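Local coordinates for protein FACT-Spt16 (Cicer arietinum, PDB 5CE6) that probably helps the FACT histone chaperone handle nucleosomes during transcription, its N-terminal domain being linked to binding of histones H3-H4, at residues 38-41 / 42-46; 221-224 / 225-229; 23-26 / 27-30. All blocks are in the same frame, centred on the assembly; numbering follows the deposited sequence.

Interaction 1 (38-41 / 42-46); sequences SHWD and DRRTD
At the C-terminal end of helix 26-42, where the chain breaks out of the helix toward strand 53-58, R44 folds back over W40 and D41. The last helical turn closes with backbone bonds from D42 N to S38 O and from R43 N to H39 O; R43 is the first residue to leave helical angles. R44 then sends its chain back, bent at chi3 (-57°), and its guanidinium serves two neighbours. NH2 makes a salt bridge to D41 OD1 at 2.8 Å, almost straight and within the guanidinium plane, meeting the oxygen on its anti side. Over one face of the indole lies R44 NH1, 3.3 Å from W40 NE1. The guanidinium makes a cation-pi contact with the five-membered ring, the two planes 44° apart. Both nitrogens are donors, and each gives a hydrogen bond to S51 O, so one carbonyl ties indole and guanidinium together. A water completes the link, donating to D41 OD1 and accepting from R44 NE at 2.8 Å. A leucine in place of R44 would probably leave the D41 carboxylate without its charged mate and the face of W40 without its cation. Further along, R43 NH2 reaches D46 OD2 at 3.1 Å from above the carboxylate plane, a second salt bridge, while H39 ND1 is hydrogen-bonded to W48 NE1. Salt bridge, cation-pi contact and shared carbonyl thus mark the C-terminal end of the first helix of the Spt16 N-terminal lobe, joined by side chains to the loop leading to strand 53-58.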
ATOM      1  N   SER A  38     -21.414  10.763   3.205  1.00 24.36           N
ATOM      2  CA  SER A  38     -22.351  10.168   2.254  1.00 21.65           C
ATOM      3  C   SER A  38     -22.229   8.649   2.215  1.00 22.68           C
ATOM      4  O   SER A  38     -23.230   7.933   2.302  1.00 29.53           O
ATOM      5  CB  SER A  38     -22.118  10.736   0.854  1.00 27.00           C
ATOM      6  OG  SER A  38     -22.598  12.066   0.773  1.00 36.08           O
ATOM      7  N   HIS A  39     -20.994   8.173   2.093  1.00 19.66           N
ATOM      8  CA  HIS A  39     -20.711   6.745   1.967  1.00 16.76           C
ATOM      9  C   HIS A  39     -21.110   6.049   3.260  1.00 22.48           C
ATOM     10  O   HIS A  39     -21.735   4.981   3.246  1.00 22.68           O
ATOM     11  CB  HIS A  39     -19.226   6.535   1.674  1.00 22.33           C
ATOM     12  CG  HIS A  39     -18.886   5.158   1.200  1.00 30.91           C
ATOM     13  ND1 HIS A  39     -18.763   4.084   2.056  1.00 31.69           N
ATOM     14  CD2 HIS A  39     -18.618   4.681  -0.039  1.00 28.56           C
ATOM     15  CE1 HIS A  39     -18.446   3.004   1.364  1.00 35.84           C
ATOM     16  NE2 HIS A  39     -18.354   3.339   0.087  1.00 27.10           N
ATOM     17  N   TRP A  40     -20.757   6.684   4.377  1.00 22.06           N
ATOM     18  CA  TRP A  40     -21.091   6.189   5.701  1.00 22.92           C
ATOM     19  C   TRP A  40     -22.602   6.002   5.798  1.00 24.71           C
ATOM     20  O   TRP A  40     -23.082   4.962   6.246  1.00 28.18           O
ATOM     21  CB  TRP A  40     -20.595   7.195   6.749  1.00 22.80           C
ATOM     22  CG  TRP A  40     -20.824   6.816   8.170  1.00 23.81           C
ATOM     23  CD1 TRP A  40     -21.264   5.615   8.651  1.00 23.92           C
ATOM     24  CD2 TRP A  40     -20.626   7.654   9.313  1.00 22.66           C
ATOM     25  NE1 TRP A  40     -21.359   5.661  10.026  1.00 26.86           N
ATOM     26  CE2 TRP A  40     -20.968   6.907  10.455  1.00 25.15           C
ATOM     27  CE3 TRP A  40     -20.195   8.976   9.477  1.00 25.73           C
ATOM     28  CZ2 TRP A  40     -20.885   7.426  11.747  1.00 26.30           C
ATOM     29  CZ3 TRP A  40     -20.111   9.495  10.762  1.00 21.72           C
ATOM     30  CH2 TRP A  40     -20.459   8.723  11.878  1.00 29.55           C
ATOM     31  N   ASP A  41     -23.349   7.000   5.346  1.00 20.62           N
ATOM     32  CA  ASP A  41     -24.801   6.950   5.439  1.00 25.25           C
ATOM     33  C   ASP A  41     -25.378   5.943   4.448  1.00 28.30           C
ATOM     34  O   ASP A  41     -26.271   5.168   4.792  1.00 28.03           O
ATOM     35  CB  ASP A  41     -25.402   8.330   5.187  1.00 32.04           C
ATOM     36  CG  ASP A  41     -26.885   8.387   5.519  1.00 42.56           C
ATOM     37  OD1 ASP A  41     -27.278   7.882   6.598  1.00 42.04           O
ATOM     38  OD2 ASP A  41     -27.655   8.931   4.697  1.00 37.07           O
ATOM     39  N   ASP A  42     -24.856   5.959   3.225  1.00 26.60           N
ATOM     40  CA  ASP A  42     -25.341   5.079   2.162  1.00 30.02           C
ATOM     41  C   ASP A  42     -25.178   3.607   2.523  1.00 30.32           C
ATOM     42  O   ASP A  42     -26.058   2.789   2.252  1.00 31.83           O
ATOM     43  CB  ASP A  42     -24.600   5.356   0.848  1.00 28.51           C
ATOM     44  CG  ASP A  42     -24.961   6.702   0.239  1.00 26.03           C
ATOM     45  OD1 ASP A  42     -25.998   7.268   0.624  1.00 30.13           O
ATOM     46  OD2 ASP A  42     -24.202   7.184  -0.634  1.00 35.81           O
ATOM     47  N   ARG A  43     -24.045   3.281   3.140  1.00 28.92           N
ATOM     48  CA  ARG A  43     -23.693   1.895   3.424  1.00 30.01           C
ATOM     49  C   ARG A  43     -23.470   1.641   4.914  1.00 23.33           C
ATOM     50  O   ARG A  43     -22.580   0.878   5.285  1.00 24.47           O
ATOM     51  CB  ARG A  43     -22.433   1.515   2.640  1.00 28.64           C
ATOM     52  CG  ARG A  43     -22.540   1.789   1.149  1.00 36.00           C
ATOM     53  CD  ARG A  43     -23.482   0.800   0.482  1.00 30.64           C
ATOM     54  NE  ARG A  43     -22.933  -0.551   0.492  1.00 39.01           N
ATOM     55  CZ  ARG A  43     -22.094  -1.021  -0.427  1.00 41.66           C
ATOM     56  NH1 ARG A  43     -21.705  -0.244  -1.430  1.00 39.57           N
ATOM     57  NH2 ARG A  43     -21.640  -2.262  -0.345  1.00 44.50           N
ATOM     58  N   ARG A  44     -24.298   2.259   5.757  1.00 26.77           N
ATOM     59  CA  ARG A  44     -24.126   2.178   7.211  1.00 31.01           C
ATOM     60  C   ARG A  44     -24.090   0.736   7.740  1.00 32.75           C
ATOM     61  O   ARG A  44     -23.175   0.351   8.467  1.00 28.52           O
ATOM     62  CB  ARG A  44     -25.212   2.997   7.924  1.00 34.18           C
ATOM     63  CG  ARG A  44     -24.906   3.305   9.386  1.00 33.06           C
ATOM     64  CD  ARG A  44     -25.947   4.237   9.994  1.00 35.33           C
ATOM     65  NE  ARG A  44     -26.069   5.490   9.250  1.00 33.55           N
ATOM     66  CZ  ARG A  44     -25.355   6.586   9.499  1.00 35.54           C
ATOM     67  NH1 ARG A  44     -24.460   6.592  10.477  1.00 36.42           N
ATOM     68  NH2 ARG A  44     -25.537   7.683   8.770  1.00 36.02           N
ATOM     69  N   THR A  45     -25.080  -0.060   7.352  1.00 32.90           N
ATOM     70  CA  THR A  45     -25.197  -1.434   7.822  1.00 32.28           C
ATOM     71  C   THR A  45     -24.212  -2.366   7.122  1.00 37.35           C
ATOM     72  O   THR A  45     -23.612  -3.245   7.743  1.00 44.03           O
ATOM     73  CB  THR A  45     -26.617  -1.964   7.584  1.00 36.57           C
ATOM     74  OG1 THR A  45     -27.558  -1.129   8.268  1.00 41.28           O
ATOM     75  CG2 THR A  45     -26.748  -3.385   8.093  1.00 45.28           C
ATOM     76  N   ASP A  46     -24.048  -2.155   5.821  1.00 39.23           N
ATOM     77  CA  ASP A  46     -23.338  -3.092   4.962  1.00 42.57           C
ATOM     78  C   ASP A  46     -21.820  -3.028   5.117  1.00 36.01           C
ATOM     79  O   ASP A  46     -21.146  -4.056   5.108  1.00 37.63           O
ATOM     80  CB  ASP A  46     -23.729  -2.833   3.505  1.00 51.26           C
ATOM     81  CG  ASP A  46     -23.635  -4.076   2.644  1.00 66.64           C
ATOM     82  OD1 ASP A  46     -23.561  -5.191   3.204  1.00 74.36           O
ATOM     83  OD2 ASP A  46     -23.649  -3.933   1.402  1.00 71.33           O
TER
HETATM   84  O   HOH W   1     -27.146   8.811   2.286  1.00 33.36           O
HETATM   85  O   HOH W   2     -27.896   5.180   7.172  1.00 34.58           O

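Interaction 2 (221-224 / 225-229); sequences VVTK and LENVI
Residues V221 to I229 run through regular alpha-helix near the C-terminal end of helix 200-230, with L225 N, E226 N, N227 N and V228 N each bonded to the carbonyl oxygen four residues back; the bond from L225 N to V221 O is 2.9 Å long. In three pairs one turn apart, V221 with L225, V222 with E226 and T223 with N227, the side chains lie side by side and point the same way. V221 and L225 form the apolar pair: V221 CG1, set anti to its own nitrogen (chi1 179°), comes within 3.9 Å of L225 CD1. L225 CG also rests 3.3 Å from V221 O, so the leucine stem lies against the carbonyl that its own N-H binds. These two residues face inward, V221 touching T244 of helix 237-249 and L225 reaching F317 of strand 309-319. One step round, V222 CG1 meets E226 OE2 at 3.4 Å. The glutamate is extended beyond CG, which carries its carboxylate past the valine, and OE2 is hydrogen-bonded to Y456 OH near the C-terminal end of the model. On the exposed side T223 CG2 and N227 ND2 approach only loosely, at 4.1 Å. K224 bends at chi2 (67°), and its CD comes to 4.3 Å from V228 CG2; both residues also touch I235 in the loop that follows. The pattern is that of an amphipathic helix, its apolar side laid on strand 309-319 and helix 237-249 within the region related to M24 metallopeptidases.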
ATOM      1  N   VAL A 221      18.873   0.689 -10.895  1.00 17.65           N
ATOM      2  CA  VAL A 221      19.010  -0.716 -10.511  1.00 12.92           C
ATOM      3  C   VAL A 221      19.575  -1.590 -11.625  1.00 15.45           C
ATOM      4  O   VAL A 221      20.542  -2.315 -11.412  1.00 16.25           O
ATOM      5  CB  VAL A 221      17.698  -1.319  -9.977  1.00 12.73           C
ATOM      6  CG1 VAL A 221      17.900  -2.789  -9.618  1.00 15.51           C
ATOM      7  CG2 VAL A 221      17.226  -0.538  -8.754  1.00 14.74           C
ATOM      8  N   VAL A 222      18.989  -1.516 -12.817  1.00 14.80           N
ATOM      9  CA  VAL A 222      19.455  -2.370 -13.905  1.00 15.51           C
ATOM     10  C   VAL A 222      20.918  -2.094 -14.241  1.00 17.06           C
ATOM     11  O   VAL A 222      21.724  -3.017 -14.345  1.00 17.92           O
ATOM     12  CB  VAL A 222      18.562  -2.259 -15.148  1.00 15.33           C
ATOM     13  CG1 VAL A 222      19.221  -2.931 -16.331  1.00 19.20           C
ATOM     14  CG2 VAL A 222      17.186  -2.871 -14.863  1.00 17.13           C
ATOM     15  N   THR A 223      21.265  -0.817 -14.346  1.00 19.03           N
ATOM     16  CA  THR A 223      22.635  -0.388 -14.613  1.00 20.19           C
ATOM     17  C   THR A 223      23.606  -0.831 -13.521  1.00 20.37           C
ATOM     18  O   THR A 223      24.725  -1.270 -13.807  1.00 22.44           O
ATOM     19  CB  THR A 223      22.703   1.146 -14.745  1.00 27.65           C
ATOM     20  OG1 THR A 223      21.852   1.562 -15.816  1.00 33.59           O
ATOM     21  CG2 THR A 223      24.130   1.608 -15.026  1.00 28.61           C
ATOM     22  N   LYS A 224      23.177  -0.709 -12.266  1.00 16.60           N
ATOM     23  CA  LYS A 224      24.023  -1.082 -11.140  1.00 19.47           C
ATOM     24  C   LYS A 224      24.300  -2.581 -11.155  1.00 18.13           C
ATOM     25  O   LYS A 224      25.450  -3.013 -11.017  1.00 19.05           O
ATOM     26  CB  LYS A 224      23.354  -0.672  -9.824  1.00 19.48           C
ATOM     27  CG  LYS A 224      24.133  -1.063  -8.572  1.00 22.26           C
ATOM     28  CD  LYS A 224      25.445  -0.303  -8.469  1.00 22.73           C
ATOM     29  CE  LYS A 224      25.976  -0.321  -7.051  1.00 26.12           C
ATOM     30  NZ  LYS A 224      27.244   0.454  -6.917  1.00 28.30           N
ATOM     31  N   LEU A 225      23.245  -3.374 -11.328  1.00 17.52           N
ATOM     32  CA  LEU A 225      23.395  -4.829 -11.375  1.00 17.13           C
ATOM     33  C   LEU A 225      24.302  -5.243 -12.526  1.00 21.00           C
ATOM     34  O   LEU A 225      25.208  -6.062 -12.338  1.00 19.28           O
ATOM     35  CB  LEU A 225      22.036  -5.527 -11.473  1.00 14.66           C
ATOM     36  CG  LEU A 225      21.106  -5.366 -10.270  1.00 17.84           C
ATOM     37  CD1 LEU A 225      19.768  -6.041 -10.526  1.00 18.32           C
ATOM     38  CD2 LEU A 225      21.749  -5.916  -8.993  1.00 16.73           C
ATOM     39  N   GLU A 226      24.076  -4.666 -13.707  1.00 20.18           N
ATOM     40  CA  GLU A 226      24.920  -4.963 -14.870  1.00 18.90           C
ATOM     41  C   GLU A 226      26.394  -4.657 -14.611  1.00 23.41           C
ATOM     42  O   GLU A 226      27.267  -5.450 -14.974  1.00 27.56           O
ATOM     43  CB  GLU A 226      24.437  -4.213 -16.119  1.00 21.24           C
ATOM     44  CG  GLU A 226      23.084  -4.696 -16.620  1.00 26.77           C
ATOM     45  CD  GLU A 226      22.589  -3.935 -17.835  1.00 31.11           C
ATOM     46  OE1 GLU A 226      23.236  -2.942 -18.228  1.00 35.65           O
ATOM     47  OE2 GLU A 226      21.546  -4.340 -18.390  1.00 27.71           O
ATOM     48  N   ASN A 227      26.673  -3.510 -13.997  1.00 19.27           N
ATOM     49  CA  ASN A 227      28.047  -3.122 -13.680  1.00 28.72           C
ATOM     50  C   ASN A 227      28.685  -4.069 -12.663  1.00 28.05           C
ATOM     51  O   ASN A 227      29.843  -4.468 -12.807  1.00 30.64           O
ATOM     52  CB  ASN A 227      28.091  -1.689 -13.140  1.00 35.74           C
ATOM     53  CG  ASN A 227      27.843  -0.642 -14.216  1.00 51.69           C
ATOM     54  OD1 ASN A 227      27.614  -0.970 -15.381  1.00 52.04           O
ATOM     55  ND2 ASN A 227      27.882   0.631 -13.823  1.00 52.73           N
ATOM     56  N   VAL A 228      27.919  -4.420 -11.633  1.00 24.32           N
ATOM     57  CA  VAL A 228      28.394  -5.320 -10.582  1.00 25.28           C
ATOM     58  C   VAL A 228      28.734  -6.711 -11.125  1.00 22.91           C
ATOM     59  O   VAL A 228      29.774  -7.280 -10.793  1.00 27.80           O
ATOM     60  CB  VAL A 228      27.363  -5.432  -9.429  1.00 28.00           C
ATOM     61  CG1 VAL A 228      27.619  -6.682  -8.584  1.00 25.89           C
ATOM     62  CG2 VAL A 228      27.404  -4.179  -8.560  1.00 23.71           C
ATOM     63  N   ILE A 229      27.860  -7.250 -11.965  1.00 27.93           N
ATOM     64  CA  ILE A 229      28.091  -8.563 -12.556  1.00 27.97           C
ATOM     65  C   ILE A 229      29.265  -8.511 -13.540  1.00 33.16           C
ATOM     66  O   ILE A 229      30.111  -9.411 -13.566  1.00 36.14           O
ATOM     67  CB  ILE A 229      26.813  -9.103 -13.226  1.00 27.94           C
ATOM     68  CG1 ILE A 229      25.718  -9.304 -12.177  1.00 22.86           C
ATOM     69  CG2 ILE A 229      27.095 -10.410 -13.969  1.00 31.39           C
ATOM     70  CD1 ILE A 229      24.313  -9.379 -12.750  1.00 23.35           C
TER

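Interaction 3 (23-26 / 27-30); sequences SIDL and NTFQ
D25 caps helix 26-42 by turning its carboxylate back onto T28. With CG swung opposite the backbone nitrogen (chi1 -168°), OD1 lies 3.0 Å from T28 N and takes its hydrogen in a nearly straight bond, 171° at the hydrogen. The donor comes from above the carboxylate plane, 49° out of it, rather than within it. T28 crosses the aspartate at about a right angle, and its CB packs 3.7 Å from D25 CG. One residue further, F29 N bonds to D25 O, so both the side chain and the main chain of the cap residue receive N-H groups of the first turn. L26 O takes Q30 N at 3.0 Å; Q30 NE2 also gives the same oxygen a weak bond of 3.5 Å. F29 CG stands anti to its nitrogen, sending the ring away from the cap to L77 and L78 of helix 69-78 and to A113 of helix 110-117. L26 and Q30 reach P112 of helix 110-117. An exposed polar cap and a buried aromatic one turn on are thus combined in an aspartate N-cap opening the first helix of the Spt16 N-terminal lobe.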
ATOM      1  N   SER A  23      -1.703  25.714   4.913  1.00 52.24           N
ATOM      2  CA  SER A  23      -1.467  24.311   5.244  1.00 51.66           C
ATOM      3  C   SER A  23      -2.537  23.380   4.673  1.00 47.17           C
ATOM      4  O   SER A  23      -2.298  22.677   3.691  1.00 51.45           O
ATOM      5  CB  SER A  23      -1.356  24.122   6.760  1.00 58.42           C
ATOM      6  OG  SER A  23      -0.015  23.883   7.151  1.00 60.37           O
ATOM      7  N   ILE A  24      -3.718  23.376   5.287  1.00 42.65           N
ATOM      8  CA  ILE A  24      -4.769  22.432   4.896  1.00 38.40           C
ATOM      9  C   ILE A  24      -5.576  22.885   3.680  1.00 32.32           C
ATOM     10  O   ILE A  24      -6.115  23.988   3.651  1.00 34.34           O
ATOM     11  CB  ILE A  24      -5.723  22.107   6.072  1.00 30.14           C
ATOM     12  CG1 ILE A  24      -4.975  21.317   7.155  1.00 31.90           C
ATOM     13  CG2 ILE A  24      -6.930  21.301   5.584  1.00 26.53           C
ATOM     14  CD1 ILE A  24      -5.770  21.133   8.441  1.00 36.83           C
ATOM     15  N   ASP A  25      -5.635  22.016   2.674  1.00 35.46           N
ATOM     16  CA  ASP A  25      -6.471  22.233   1.505  1.00 30.00           C
ATOM     17  C   ASP A  25      -7.939  22.116   1.917  1.00 29.80           C
ATOM     18  O   ASP A  25      -8.461  21.007   2.045  1.00 24.87           O
ATOM     19  CB  ASP A  25      -6.127  21.176   0.451  1.00 32.23           C
ATOM     20  CG  ASP A  25      -6.720  21.479  -0.907  1.00 42.29           C
ATOM     21  OD1 ASP A  25      -7.900  21.883  -0.987  1.00 41.83           O
ATOM     22  OD2 ASP A  25      -5.991  21.301  -1.903  1.00 51.04           O
ATOM     23  N   LEU A  26      -8.597  23.254   2.123  1.00 33.55           N
ATOM     24  CA  LEU A  26      -9.981  23.269   2.602  1.00 30.93           C
ATOM     25  C   LEU A  26     -10.994  22.723   1.595  1.00 31.32           C
ATOM     26  O   LEU A  26     -12.006  22.142   1.988  1.00 32.54           O
ATOM     27  CB  LEU A  26     -10.389  24.676   3.055  1.00 30.65           C
ATOM     28  CG  LEU A  26      -9.606  25.250   4.239  1.00 38.78           C
ATOM     29  CD1 LEU A  26     -10.190  26.566   4.696  1.00 38.57           C
ATOM     30  CD2 LEU A  26      -9.561  24.268   5.396  1.00 31.99           C
ATOM     31  N   ASN A  27     -10.729  22.911   0.304  1.00 34.48           N
ATOM     32  CA  ASN A  27     -11.622  22.417  -0.743  1.00 31.88           C
ATOM     33  C   ASN A  27     -11.632  20.896  -0.777  1.00 25.21           C
ATOM     34  O   ASN A  27     -12.690  20.264  -0.840  1.00 28.43           O
ATOM     35  CB  ASN A  27     -11.204  22.979  -2.107  1.00 34.98           C
ATOM     36  CG  ASN A  27     -12.277  22.805  -3.171  1.00 50.97           C
ATOM     37  OD1 ASN A  27     -12.841  21.720  -3.335  1.00 62.74           O
ATOM     38  ND2 ASN A  27     -12.563  23.877  -3.902  1.00 46.30           N
ATOM     39  N   THR A  28     -10.440  20.316  -0.731  1.00 21.70           N
ATOM     40  CA  THR A  28     -10.285  18.868  -0.684  1.00 26.65           C
ATOM     41  C   THR A  28     -10.931  18.296   0.577  1.00 22.36           C
ATOM     42  O   THR A  28     -11.644  17.294   0.519  1.00 21.37           O
ATOM     43  CB  THR A  28      -8.803  18.481  -0.719  1.00 30.26           C
ATOM     44  OG1 THR A  28      -8.266  18.800  -2.009  1.00 31.97           O
ATOM     45  CG2 THR A  28      -8.631  16.998  -0.452  1.00 36.83           C
ATOM     46  N   PHE A  29     -10.683  18.948   1.712  1.00 31.07           N
ATOM     47  CA  PHE A  29     -11.273  18.542   2.983  1.00 21.07           C
ATOM     48  C   PHE A  29     -12.799  18.470   2.879  1.00 22.43           C
ATOM     49  O   PHE A  29     -13.405  17.477   3.282  1.00 26.34           O
ATOM     50  CB  PHE A  29     -10.865  19.514   4.095  1.00 25.72           C
ATOM     51  CG  PHE A  29     -11.590  19.288   5.388  1.00 26.55           C
ATOM     52  CD1 PHE A  29     -11.239  18.234   6.220  1.00 21.19           C
ATOM     53  CD2 PHE A  29     -12.619  20.130   5.779  1.00 27.53           C
ATOM     54  CE1 PHE A  29     -11.909  18.017   7.408  1.00 20.29           C
ATOM     55  CE2 PHE A  29     -13.292  19.924   6.972  1.00 26.32           C
ATOM     56  CZ  PHE A  29     -12.935  18.869   7.787  1.00 20.65           C
ATOM     57  N   GLN A  30     -13.413  19.506   2.313  1.00 23.44           N
ATOM     58  CA  GLN A  30     -14.873  19.559   2.197  1.00 21.53           C
ATOM     59  C   GLN A  30     -15.417  18.455   1.298  1.00 26.45           C
ATOM     60  O   GLN A  30     -16.388  17.780   1.642  1.00 27.12           O
ATOM     61  CB  GLN A  30     -15.334  20.925   1.671  1.00 25.57           C
ATOM     62  CG  GLN A  30     -15.226  22.054   2.669  1.00 31.78           C
ATOM     63  CD  GLN A  30     -15.710  23.377   2.104  1.00 44.84           C
ATOM     64  OE1 GLN A  30     -16.905  23.671   2.120  1.00 45.24           O
ATOM     65  NE2 GLN A  30     -14.780  24.179   1.594  1.00 47.16           N
TER

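In the fold
Interactions 3 and 1 bracket helix 26-42, one at its start and the other at its exit, with centres 23 Å apart and nearest atoms about 8 Å apart. Both are surface contacts ruled by polar groups: a carboxylate receives a backbone N-H at the N-terminus, whereas at the C-terminus a guanidinium lies over an indole and forms a salt bridge with a carboxylate. Interaction 2 belongs to the M24-like part, on helix 200-230, its centre 51 Å from that of interaction 1 and across the chain's centre from it. Partly buried within a helix, it has no salt bridge or cap between its segments; its side chains meet chiefly through aliphatic contact, the glutamate bonding outside.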